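Local coordinates for Xaa-Pro Dipeptidase (Alteromonas macleodii, PDB 2QS8), which probably acts as a metal-dependent carboxypeptidase of the amidohydrolase superfamily, removing a C-terminal residue from short peptides, although it is named a Xaa-Pro dipeptidase, at residues Thr109-Gly114 / Val250-His255; Lys142-Thr147 / Tyr179-Gln184; Asp163-Val166 / Gly170-Asn173; Gly271-Pro276 / Ala363-Ile368. One frame throughout, in Å; residues are numbered along the deposited sequence.

Contact 1: Thr109-Gly114 / Val250-His255; sequences TVRQVG and VDSIEH
R111 reaches S252 and E254 with its first two side-chain torsions extended and a single turn about the CG-CD bond (chi3 64°), which brings the guanidinium edge toward them. E254 leaves its backbone with CG beside N and then folds again at chi2, coming to meet the arginine from the opposite direction. R111 NH1 gives S252 OG a nearly straight hydrogen bond (3.0 Å, 163°) that lies in the guanidinium plane. R111 NH2 makes a salt bridge with E254 OE2 at 2.8 Å; this bond is more bent and reaches the oxygen from above the carboxylate plane, the two planes standing 57° apart. S252 OG in turn donates to E254 OE2 at 2.8 Å, so that arginine, serine and glutamate close a small polar triangle and OE2 takes two donors. All three residues are buried. The guanidinium is fixed further by NE, which bonds the carbonyl of M68, and by a cation-pi contact with W231. A methionine in place of R111 would probably leave the E254 carboxylate without its cationic mate and S252 OG without the N-H it accepts. The other carboxylate oxygen, OE1, accepts from ND1 of H69, a ligand of the magnesium ion, and E254 is thus a second-shell residue likely to hold that histidine in orientation. Next to it, H255 touches the bound methionine. The arginine spans the interior of a TIM barrel from strand 107-112 to strand 252-253, close to the metal centre found in the amidohydrolase superfamily.

Contact 2: Lys142-Thr147 / Tyr179-Gln184; sequences KTIATT and YAAVRQ
I144 lays its terminal methyl over one face of the peptide group that joins A181 to V182: I144 CD1 is 3.6 Å from A181 C and 3.8 Å from V182 N. The R183 guanidinium is turned from this contact, with CD2 of Y179 over the centre of one face; its NH2 and NH1 go to E217 and N173 of a neighbouring subunit, its NE to Y228. The I144 chain reaches the helix because CG1 stands anti to the carbonyl carbon (chi1 -60°) and CD1 continues extended beyond it (chi2 179°). I144 CD1 also presses on A181 CB at 3.6 Å, and I144 CG2 approaches A181 CB at 4.1 Å, so both branches meet the alanine methyl from the same side. V182 adds a looser touch, its CG2 being 4.0 Å from I144 CD1. The small alanine lets the helix come close, the CA atoms of I144 and A181 being 7.0 Å apart. An alanine in place of I144 would probably open a gap against the helix, leaving the A181-V182 peptide without the methyl over its face and A181 CB with less packing. Two residues before the isoleucine, K142 curls back so that K142 NZ bonds T143 O at 2.7 Å, in the carbonyl plane and on a lone pair, and it also bonds the carbonyl of A151. I144 thus lies between helix 175-188 and strand 192-196, where it touches I195, while V172 of strand 171-172 packs against both I144 and A181.

Contact 3: Asp163-Val166 / Gly170-Asn173; sequences DYPV and GVVN
V171 O accepts from a bridging water at 2.8 Å, and the same water donates to P165 O at 3.0 Å; through it two backbone carbonyls that cannot bond each other are joined by one shared donor. Direct side-chain contact is apolar. The proline ring offers P165 CB to V171 CG2 at 3.5 Å, and P165 CG lies a little farther from V171 CG2, at 3.8 Å. The two side chains cross obliquely; CB and CG of the proline meet mainly the CG2 branch, with V171 CB also near P165 CB. V171 places CG2 there by setting CG1 anti to the backbone N (chi1 -171°) and turning CG2 in beside that N, on the side of the proline. Close by, V166 O comes within 3.5 Å of V171 O and 3.7 Å of G170 N, a plain backbone approach. The turn between them is held from within, since the side chain of Q169 accepts from V166 N. G170 has backbone angles (phi 98°) at which a side chain would collide with the carbonyl oxygen of the residue before, which calls for glycine. D152 and T154 pack on P165, D152 and P153 on V171. At the far end, N173 bonds T147 in its own chain and R183 of a neighbouring subunit. The contact is thus a loop joined by one water to the start of strand 171-172, the partner of strand 145-146 in a short two-stranded parallel sheet at the subunit interface.

Contact 4: Gly271-Pro276 / Ala363-Ile368; sequences GTYYVP and AKLLRI
Y273 and L365 form the close-packed half of this contact, their side chains running antiparallel alongside each other. L365 CD2 is 3.8 Å from Y273 CB, and L365 CD1 is 3.9 Å from both Y273 CB and Y273 CD1. L365 CB lies over one face of the tyrosine ring, displaced toward the rim. With CG anti to the backbone N (chi1 -177°), the leucine brings both methyls to the tyrosine. A more distant touch, V275 CG2 to L365 CD2 at 4.2 Å, closes the inner end. The more solvent-exposed side, carried by K364, has fewer contacts, though the phenol oxygen is close; here the lysine crosses the tyrosine at about a right angle. Y273 OH lies against the aliphatic part of the lysine, 3.3 Å from K364 CD, with K364 CB also near, and the extended chain then carries the ammonium away from the strand. Polar ends on this side are gathered by E361: one carboxylate oxygen bonds the hydroxyl of Y273, the other pairs with NZ of K364. Both segments include a helix end. R367, with positive phi, closes helix 360-365 in a Schellman motif, I368 N bonding A363 O at 2.8 Å and R367 N bonding K364 O at 3.0 Å; G271 plays the same part after helix 261-270. The last turn of helix 360-365 therefore packs on the side of strand 273-275 carrying Y273 and V275; the strand's neighbour is strand 252-253, while L365 and V275 both also rest on R111 of strand 107-112.

In the fold
All four contacts belong to the amidohydrolase part of the chain, but they divide into two pairs. Contacts 1 and 4 have centres 8 Å apart and share a parallel sheet of the barrel, since strands 252-253 and 273-275 are neighbours; H255 N probably bonds V275 O. Contacts 2 and 3, also with centres 8 Å apart, share the small pair of strands 145-146 and 171-172, facing other subunits. Along the chain contact 3 is nested inside contact 2, which is nested inside contact 1, and contact 4 follows. Contact 1 touches contact 2 where T143 meets V113 and G114, so the two groups of contacts meet at one point.

Contact 1: Thr109-Gly114 / Val250-His255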
loop_
_atom_site.group_PDB
_atom_site.type_symbol
_atom_site.label_atom_id
_atom_site.label_comp_id
_atom_site.label_asym_id
_atom_site.label_seq_id
_atom_site.Cartn_x
_atom_site.Cartn_y
_atom_site.Cartn_z
ATOM N N THR A 109 -12.048 17.942 34.288
ATOM C CA THR A 109 -12.060 17.091 33.115
ATOM C C THR A 109 -11.314 17.807 31.998
ATOM O O THR A 109 -11.493 19.009 31.808
ATOM C CB THR A 109 -13.505 16.773 32.623
ATOM O OG1 THR A 109 -14.225 16.063 33.632
ATOM C CG2 THR A 109 -13.461 15.897 31.368
ATOM N N VAL A 110 -10.467 17.075 31.277
ATOM C CA VAL A 110 -9.727 17.651 30.161
ATOM C C VAL A 110 -9.650 16.659 29.012
ATOM O O VAL A 110 -9.787 15.453 29.205
ATOM C CB VAL A 110 -8.264 18.048 30.546
ATOM C CG1 VAL A 110 -8.270 19.102 31.641
ATOM C CG2 VAL A 110 -7.481 16.823 31.005
ATOM N N ARG A 111 -9.449 17.187 27.812
ATOM C CA ARG A 111 -9.293 16.368 26.629
ATOM C C ARG A 111 -7.852 16.607 26.134
ATOM O O ARG A 111 -7.544 17.696 25.638
ATOM C CB ARG A 111 -10.298 16.786 25.540
ATOM C CG ARG A 111 -10.338 15.853 24.330
ATOM C CD ARG A 111 -11.308 16.321 23.227
ATOM N NE ARG A 111 -10.906 17.598 22.648
ATOM C CZ ARG A 111 -11.375 18.092 21.511
ATOM N NH1 ARG A 111 -12.281 17.418 20.815
ATOM N NH2 ARG A 111 -10.914 19.244 21.050
ATOM N N GLN A 112 -6.965 15.626 26.311
ATOM C CA GLN A 112 -5.593 15.766 25.824
ATOM C C GLN A 112 -5.605 15.372 24.350
ATOM O O GLN A 112 -5.902 14.227 24.000
ATOM C CB GLN A 112 -4.625 14.845 26.567
ATOM C CG GLN A 112 -3.206 14.941 26.010
ATOM C CD GLN A 112 -2.181 15.323 27.061
ATOM O OE1 GLN A 112 -2.492 16.035 28.017
ATOM N NE2 GLN A 112 -0.952 14.866 26.879
ATOM N N VAL A 113 -5.275 16.314 23.487
ATOM C CA VAL A 113 -5.278 16.036 22.073
ATOM C C VAL A 113 -3.884 16.010 21.462
ATOM O O VAL A 113 -3.610 16.745 20.513
ATOM C CB VAL A 113 -6.158 17.052 21.314
ATOM C CG1 VAL A 113 -7.635 16.781 21.619
ATOM C CG2 VAL A 113 -5.793 18.463 21.739
ATOM N N GLY A 114 -3.019 15.154 22.011
ATOM C CA GLY A 114 -1.673 15.016 21.480
ATOM C C GLY A 114 -0.483 14.943 22.428
ATOM O O GLY A 114 -0.301 15.805 23.274
ATOM N N VAL A 250 -16.030 15.784 11.174
ATOM C CA VAL A 250 -15.273 15.735 12.415
ATOM C C VAL A 250 -16.069 16.441 13.521
ATOM O O VAL A 250 -16.975 17.218 13.237
ATOM C CB VAL A 250 -13.868 16.368 12.251
ATOM C CG1 VAL A 250 -13.114 15.650 11.155
ATOM C CG2 VAL A 250 -13.979 17.843 11.924
ATOM N N ASP A 251 -15.732 16.152 14.778
ATOM C CA ASP A 251 -16.424 16.724 15.925
ATOM C C ASP A 251 -16.005 18.142 16.294
ATOM O O ASP A 251 -16.828 18.940 16.749
ATOM C CB ASP A 251 -16.253 15.802 17.132
ATOM C CG ASP A 251 -16.850 14.434 16.891
ATOM O OD1 ASP A 251 -18.083 14.289 17.033
ATOM O OD2 ASP A 251 -16.091 13.507 16.532
ATOM N N SER A 252 -14.735 18.467 16.094
ATOM C CA SER A 252 -14.273 19.798 16.436
ATOM C C SER A 252 -13.056 20.274 15.644
ATOM O O SER A 252 -12.233 19.479 15.180
ATOM C CB SER A 252 -13.969 19.866 17.939
ATOM O OG SER A 252 -12.925 18.982 18.297
ATOM N N ILE A 253 -12.980 21.589 15.483
ATOM C CA ILE A 253 -11.883 22.235 14.794
ATOM C C ILE A 253 -11.119 23.015 15.869
ATOM O O ILE A 253 -11.715 23.795 16.617
ATOM C CB ILE A 253 -12.387 23.234 13.730
ATOM C CG1 ILE A 253 -13.128 22.502 12.603
ATOM C CG2 ILE A 253 -11.220 24.042 13.200
ATOM C CD1 ILE A 253 -12.300 21.453 11.895
ATOM N N GLU A 254 -9.815 22.792 15.957
ATOM C CA GLU A 254 -9.001 23.498 16.938
ATOM C C GLU A 254 -8.335 24.691 16.262
ATOM O O GLU A 254 -7.888 24.585 15.125
ATOM C CB GLU A 254 -7.928 22.561 17.505
ATOM C CG GLU A 254 -8.406 21.134 17.799
ATOM C CD GLU A 254 -9.477 21.056 18.884
ATOM O OE1 GLU A 254 -9.232 21.555 20.000
ATOM O OE2 GLU A 254 -10.557 20.484 18.620
ATOM N N HIS A 255 -8.279 25.829 16.955
ATOM C CA HIS A 255 -7.655 27.049 16.424
ATOM C C HIS A 255 -8.434 27.771 15.303
ATOM O O HIS A 255 -8.770 28.949 15.440
ATOM C CB HIS A 255 -6.234 26.742 15.930
ATOM C CG HIS A 255 -5.485 25.778 16.794
ATOM N ND1 HIS A 255 -5.334 25.954 18.151
ATOM C CD2 HIS A 255 -4.854 24.620 16.497
ATOM C CE1 HIS A 255 -4.640 24.947 18.653
ATOM N NE2 HIS A 255 -4.339 24.124 17.668
#

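Contact 2: Lys142-Thr147 / Tyr179-Gln184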
loop_
_atom_site.group_PDB
_atom_site.type_symbol
_atom_site.label_atom_id
_atom_site.label_comp_id
_atom_site.label_asym_id
_atom_site.label_seq_id
_atom_site.Cartn_x
_atom_site.Cartn_y
_atom_site.Cartn_z
ATOM N N LYS A 142 -1.271 9.625 20.065
ATOM C CA LYS A 142 -0.464 10.294 19.052
ATOM C C LYS A 142 -1.319 10.966 17.988
ATOM O O LYS A 142 -2.188 10.334 17.393
ATOM C CB LYS A 142 0.484 9.300 18.371
ATOM C CG LYS A 142 1.306 9.910 17.227
ATOM C CD LYS A 142 2.446 10.800 17.725
ATOM C CE LYS A 142 3.095 11.559 16.575
ATOM N NZ LYS A 142 2.242 12.681 16.096
ATOM N N THR A 143 -1.074 12.251 17.768
ATOM C CA THR A 143 -1.803 13.012 16.750
ATOM C C THR A 143 -1.415 12.420 15.396
ATOM O O THR A 143 -0.253 12.128 15.157
ATOM C CB THR A 143 -1.398 14.514 16.754
ATOM O OG1 THR A 143 -1.767 15.107 18.007
ATOM C CG2 THR A 143 -2.096 15.255 15.616
ATOM N N ILE A 144 -2.386 12.238 14.511
ATOM C CA ILE A 144 -2.091 11.660 13.216
ATOM C C ILE A 144 -1.825 12.730 12.165
ATOM O O ILE A 144 -2.549 13.719 12.072
ATOM C CB ILE A 144 -3.224 10.747 12.743
ATOM C CG1 ILE A 144 -3.426 9.612 13.749
ATOM C CG2 ILE A 144 -2.898 10.198 11.351
ATOM C CD1 ILE A 144 -4.564 8.654 13.387
ATOM N N ALA A 145 -0.779 12.506 11.377
ATOM C CA ALA A 145 -0.381 13.439 10.340
ATOM C C ALA A 145 0.111 12.721 9.090
ATOM O O ALA A 145 0.341 11.505 9.095
ATOM C CB ALA A 145 0.736 14.350 10.867
ATOM N N THR A 146 0.264 13.492 8.016
ATOM C CA THR A 146 0.797 12.971 6.770
ATOM C C THR A 146 2.281 13.350 6.735
ATOM O O THR A 146 2.716 14.226 7.478
ATOM C CB THR A 146 0.083 13.570 5.549
ATOM O OG1 THR A 146 0.060 14.995 5.641
ATOM C CG2 THR A 146 -1.328 13.044 5.486
ATOM N N THR A 147 3.048 12.686 5.877
ATOM C CA THR A 147 4.481 12.955 5.779
ATOM C C THR A 147 4.822 14.446 5.809
ATOM O O THR A 147 4.343 15.219 4.989
ATOM C CB THR A 147 5.066 12.332 4.505
ATOM O OG1 THR A 147 4.924 10.907 4.575
ATOM C CG2 THR A 147 6.556 12.717 4.337
ATOM N N TYR A 179 -6.504 4.257 8.173
ATOM C CA TYR A 179 -7.178 3.278 9.021
ATOM C C TYR A 179 -6.188 2.583 9.963
ATOM O O TYR A 179 -6.496 2.346 11.130
ATOM C CB TYR A 179 -7.914 2.225 8.174
ATOM C CG TYR A 179 -9.375 2.540 7.917
ATOM C CD1 TYR A 179 -9.754 3.428 6.908
ATOM C CD2 TYR A 179 -10.384 1.942 8.686
ATOM C CE1 TYR A 179 -11.098 3.710 6.666
ATOM C CE2 TYR A 179 -11.736 2.217 8.452
ATOM C CZ TYR A 179 -12.082 3.099 7.445
ATOM O OH TYR A 179 -13.410 3.366 7.226
ATOM N N ALA A 180 -5.008 2.254 9.452
ATOM C CA ALA A 180 -3.999 1.608 10.267
ATOM C C ALA A 180 -3.671 2.525 11.431
ATOM O O ALA A 180 -3.592 2.077 12.573
ATOM C CB ALA A 180 -2.739 1.331 9.447
ATOM N N ALA A 181 -3.497 3.811 11.140
ATOM C CA ALA A 181 -3.168 4.803 12.164
ATOM C C ALA A 181 -4.293 5.023 13.190
ATOM O O ALA A 181 -4.027 5.177 14.385
ATOM C CB ALA A 181 -2.792 6.133 11.505
ATOM N N VAL A 182 -5.538 5.061 12.730
ATOM C CA VAL A 182 -6.658 5.250 13.637
ATOM C C VAL A 182 -6.785 4.010 14.525
ATOM O O VAL A 182 -6.925 4.118 15.731
ATOM C CB VAL A 182 -7.979 5.475 12.866
ATOM C CG1 VAL A 182 -9.169 5.409 13.811
ATOM C CG2 VAL A 182 -7.939 6.825 12.179
ATOM N N ARG A 183 -6.726 2.833 13.916
ATOM C CA ARG A 183 -6.811 1.599 14.671
ATOM C C ARG A 183 -5.664 1.459 15.678
ATOM O O ARG A 183 -5.860 0.902 16.763
ATOM C CB ARG A 183 -6.860 0.406 13.715
ATOM C CG ARG A 183 -8.234 0.249 13.040
ATOM C CD ARG A 183 -8.226 -0.771 11.907
ATOM N NE ARG A 183 -9.557 -0.990 11.347
ATOM C CZ ARG A 183 -9.786 -1.319 10.078
ATOM N NH1 ARG A 183 -8.774 -1.469 9.228
ATOM N NH2 ARG A 183 -11.019 -1.496 9.649
ATOM N N GLN A 184 -4.478 1.981 15.338
ATOM C CA GLN A 184 -3.342 1.912 16.254
ATOM C C GLN A 184 -3.632 2.728 17.513
ATOM O O GLN A 184 -3.239 2.348 18.615
ATOM C CB GLN A 184 -2.065 2.455 15.598
ATOM C CG GLN A 184 -0.828 2.313 16.463
ATOM C CD GLN A 184 -0.526 0.862 16.789
ATOM O OE1 GLN A 184 -0.663 -0.018 15.937
ATOM N NE2 GLN A 184 -0.100 0.604 18.025
#

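Contact 3: Asp163-Val166 / Gly170-Asn173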
loop_
_atom_site.group_PDB
_atom_site.type_symbol
_atom_site.label_atom_id
_atom_site.label_comp_id
_atom_site.label_asym_id
_atom_site.label_seq_id
_atom_site.Cartn_x
_atom_site.Cartn_y
_atom_site.Cartn_z
ATOM N N ASP A 163 14.281 7.700 10.953
ATOM C CA ASP A 163 13.773 6.650 10.077
ATOM C C ASP A 163 12.389 7.096 9.597
ATOM O O ASP A 163 11.620 7.668 10.374
ATOM C CB ASP A 163 13.633 5.319 10.822
ATOM C CG ASP A 163 14.957 4.615 11.019
ATOM O OD1 ASP A 163 15.727 4.532 10.046
ATOM O OD2 ASP A 163 15.222 4.137 12.140
ATOM N N TYR A 164 12.069 6.853 8.328
ATOM C CA TYR A 164 10.754 7.229 7.818
ATOM C C TYR A 164 9.691 6.539 8.679
ATOM O O TYR A 164 9.701 5.324 8.835
ATOM C CB TYR A 164 10.599 6.801 6.358
ATOM C CG TYR A 164 11.651 7.364 5.445
ATOM C CD1 TYR A 164 11.829 8.744 5.320
ATOM C CD2 TYR A 164 12.487 6.520 4.715
ATOM C CE1 TYR A 164 12.814 9.271 4.492
ATOM C CE2 TYR A 164 13.473 7.030 3.882
ATOM C CZ TYR A 164 13.634 8.408 3.778
ATOM O OH TYR A 164 14.619 8.916 2.980
ATOM N N PRO A 165 8.766 7.319 9.257
ATOM C CA PRO A 165 7.700 6.785 10.109
ATOM C C PRO A 165 6.716 5.897 9.367
ATOM O O PRO A 165 6.502 6.059 8.165
ATOM C CB PRO A 165 7.014 8.040 10.641
ATOM C CG PRO A 165 8.042 9.129 10.452
ATOM C CD PRO A 165 8.657 8.782 9.147
ATOM N N VAL A 166 6.118 4.958 10.085
ATOM C CA VAL A 166 5.121 4.081 9.484
ATOM C C VAL A 166 3.748 4.541 9.978
ATOM O O VAL A 166 3.658 5.285 10.954
ATOM C CB VAL A 166 5.375 2.594 9.842
ATOM C CG1 VAL A 166 6.694 2.150 9.223
ATOM C CG2 VAL A 166 5.372 2.390 11.348
ATOM N N GLY A 170 1.682 7.158 13.486
ATOM C CA GLY A 170 0.969 8.409 13.315
ATOM C C GLY A 170 1.252 9.248 12.071
ATOM O O GLY A 170 0.771 10.377 11.978
ATOM N N VAL A 171 2.042 8.718 11.136
ATOM C CA VAL A 171 2.344 9.418 9.882
ATOM C C VAL A 171 1.805 8.549 8.741
ATOM O O VAL A 171 2.237 7.411 8.539
ATOM C CB VAL A 171 3.850 9.661 9.707
ATOM C CG1 VAL A 171 4.098 10.583 8.492
ATOM C CG2 VAL A 171 4.410 10.288 10.984
ATOM N N VAL A 172 0.850 9.104 8.002
ATOM C CA VAL A 172 0.159 8.372 6.948
ATOM C C VAL A 172 0.072 9.040 5.581
ATOM O O VAL A 172 0.297 10.238 5.435
ATOM C CB VAL A 172 -1.295 8.110 7.381
ATOM C CG1 VAL A 172 -1.326 7.356 8.702
ATOM C CG2 VAL A 172 -2.024 9.448 7.519
ATOM N N ASN A 173 -0.295 8.230 4.595
ATOM C CA ASN A 173 -0.493 8.667 3.218
ATOM C C ASN A 173 -1.543 7.713 2.635
ATOM O O ASN A 173 -1.340 6.498 2.615
ATOM C CB ASN A 173 0.812 8.582 2.414
ATOM C CG ASN A 173 1.825 9.628 2.832
ATOM O OD1 ASN A 173 1.608 10.834 2.656
ATOM N ND2 ASN A 173 2.943 9.177 3.395
HETATM O O HOH W 1 4.085 6.779 6.523
#

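Contact 4: Gly271-Pro276 / Ala363-Ile368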
loop_
_atom_site.group_PDB
_atom_site.type_symbol
_atom_site.label_atom_id
_atom_site.label_comp_id
_atom_site.label_asym_id
_atom_site.label_seq_id
_atom_site.Cartn_x
_atom_site.Cartn_y
_atom_site.Cartn_z
ATOM N N GLY A 271 -22.969 21.013 12.769
ATOM C CA GLY A 271 -22.911 21.022 14.221
ATOM C C GLY A 271 -21.517 20.726 14.750
ATOM O O GLY A 271 -21.358 19.978 15.711
ATOM N N THR A 272 -20.506 21.314 14.119
ATOM C CA THR A 272 -19.117 21.101 14.528
ATOM C C THR A 272 -18.728 22.089 15.622
ATOM O O THR A 272 -19.112 23.249 15.561
ATOM C CB THR A 272 -18.156 21.310 13.346
ATOM O OG1 THR A 272 -18.718 20.744 12.153
ATOM C CG2 THR A 272 -16.819 20.642 13.647
ATOM N N TYR A 273 -17.969 21.636 16.616
ATOM C CA TYR A 273 -17.532 22.519 17.700
ATOM C C TYR A 273 -16.233 23.261 17.388
ATOM O O TYR A 273 -15.323 22.702 16.783
ATOM C CB TYR A 273 -17.352 21.737 19.005
ATOM C CG TYR A 273 -18.606 21.659 19.852
ATOM C CD1 TYR A 273 -19.495 20.583 19.730
ATOM C CD2 TYR A 273 -18.910 22.667 20.770
ATOM C CE1 TYR A 273 -20.657 20.511 20.517
ATOM C CE2 TYR A 273 -20.068 22.610 21.559
ATOM C CZ TYR A 273 -20.935 21.530 21.434
ATOM O OH TYR A 273 -22.050 21.474 22.241
ATOM N N TYR A 274 -16.170 24.531 17.797
ATOM C CA TYR A 274 -14.990 25.360 17.595
ATOM C C TYR A 274 -14.253 25.548 18.928
ATOM O O TYR A 274 -14.818 26.070 19.882
ATOM C CB TYR A 274 -15.377 26.734 17.028
ATOM C CG TYR A 274 -14.206 27.697 16.855
ATOM C CD1 TYR A 274 -14.379 29.071 17.003
ATOM C CD2 TYR A 274 -12.935 27.233 16.525
ATOM C CE1 TYR A 274 -13.316 29.957 16.826
ATOM C CE2 TYR A 274 -11.869 28.107 16.346
ATOM C CZ TYR A 274 -12.067 29.466 16.497
ATOM O OH TYR A 274 -11.011 30.331 16.319
ATOM N N VAL A 275 -12.997 25.108 18.981
ATOM C CA VAL A 275 -12.152 25.231 20.173
ATOM C C VAL A 275 -11.069 26.239 19.769
ATOM O O VAL A 275 -10.056 25.879 19.177
ATOM C CB VAL A 275 -11.504 23.889 20.525
ATOM C CG1 VAL A 275 -10.782 23.989 21.840
ATOM C CG2 VAL A 275 -12.549 22.818 20.572
ATOM N N PRO A 276 -11.272 27.518 20.107
ATOM C CA PRO A 276 -10.353 28.607 19.780
ATOM C C PRO A 276 -8.899 28.613 20.251
ATOM O O PRO A 276 -8.014 28.914 19.462
ATOM C CB PRO A 276 -11.115 29.842 20.253
ATOM C CG PRO A 276 -11.850 29.335 21.436
ATOM C CD PRO A 276 -12.364 27.999 20.969
ATOM N N ALA A 363 -18.940 19.212 27.760
ATOM C CA ALA A 363 -19.523 17.908 28.094
ATOM C C ALA A 363 -20.186 17.259 26.880
ATOM O O ALA A 363 -20.148 16.040 26.731
ATOM C CB ALA A 363 -20.524 18.048 29.225
ATOM N N LYS A 364 -20.794 18.069 26.021
ATOM C CA LYS A 364 -21.444 17.550 24.821
ATOM C C LYS A 364 -20.402 17.072 23.801
ATOM O O LYS A 364 -20.558 16.017 23.189
ATOM C CB LYS A 364 -22.328 18.624 24.178
ATOM C CG LYS A 364 -23.486 19.090 25.047
ATOM C CD LYS A 364 -24.212 20.263 24.403
ATOM C CE LYS A 364 -25.171 20.911 25.381
ATOM N NZ LYS A 364 -25.695 22.202 24.847
ATOM N N LEU A 365 -19.342 17.858 23.628
ATOM C CA LEU A 365 -18.272 17.504 22.697
ATOM C C LEU A 365 -17.589 16.201 23.116
ATOM O O LEU A 365 -17.157 15.431 22.268
ATOM C CB LEU A 365 -17.232 18.631 22.607
ATOM C CG LEU A 365 -16.070 18.452 21.615
ATOM C CD1 LEU A 365 -16.581 18.066 20.222
ATOM C CD2 LEU A 365 -15.277 19.747 21.546
ATOM N N LEU A 366 -17.501 15.962 24.422
ATOM C CA LEU A 366 -16.892 14.739 24.935
ATOM C C LEU A 366 -17.927 13.630 25.115
ATOM O O LEU A 366 -17.601 12.554 25.601
ATOM C CB LEU A 366 -16.195 14.996 26.272
ATOM C CG LEU A 366 -14.758 15.538 26.252
ATOM C CD1 LEU A 366 -14.258 15.716 27.677
ATOM C CD2 LEU A 366 -13.841 14.572 25.509
ATOM N N ARG A 367 -19.175 13.912 24.735
ATOM C CA ARG A 367 -20.266 12.938 24.816
ATOM C C ARG A 367 -20.499 12.422 26.229
ATOM O O ARG A 367 -20.675 11.223 26.438
ATOM C CB ARG A 367 -19.983 11.762 23.867
ATOM C CG ARG A 367 -19.670 12.211 22.447
ATOM C CD ARG A 367 -19.264 11.073 21.540
ATOM N NE ARG A 367 -18.902 11.556 20.209
ATOM C CZ ARG A 367 -18.637 10.776 19.165
ATOM N NH1 ARG A 367 -18.693 9.449 19.278
ATOM N NH2 ARG A 367 -18.309 11.329 18.002
ATOM N N ILE A 368 -20.495 13.335 27.195
ATOM C CA ILE A 368 -20.722 12.967 28.586
ATOM C C ILE A 368 -21.673 13.939 29.288
ATOM O O ILE A 368 -21.737 13.982 30.519
ATOM C CB ILE A 368 -19.398 12.898 29.375
ATOM C CG1 ILE A 368 -18.598 14.182 29.173
ATOM C CG2 ILE A 368 -18.604 11.695 28.945
ATOM C CD1 ILE A 368 -17.364 14.249 30.043
#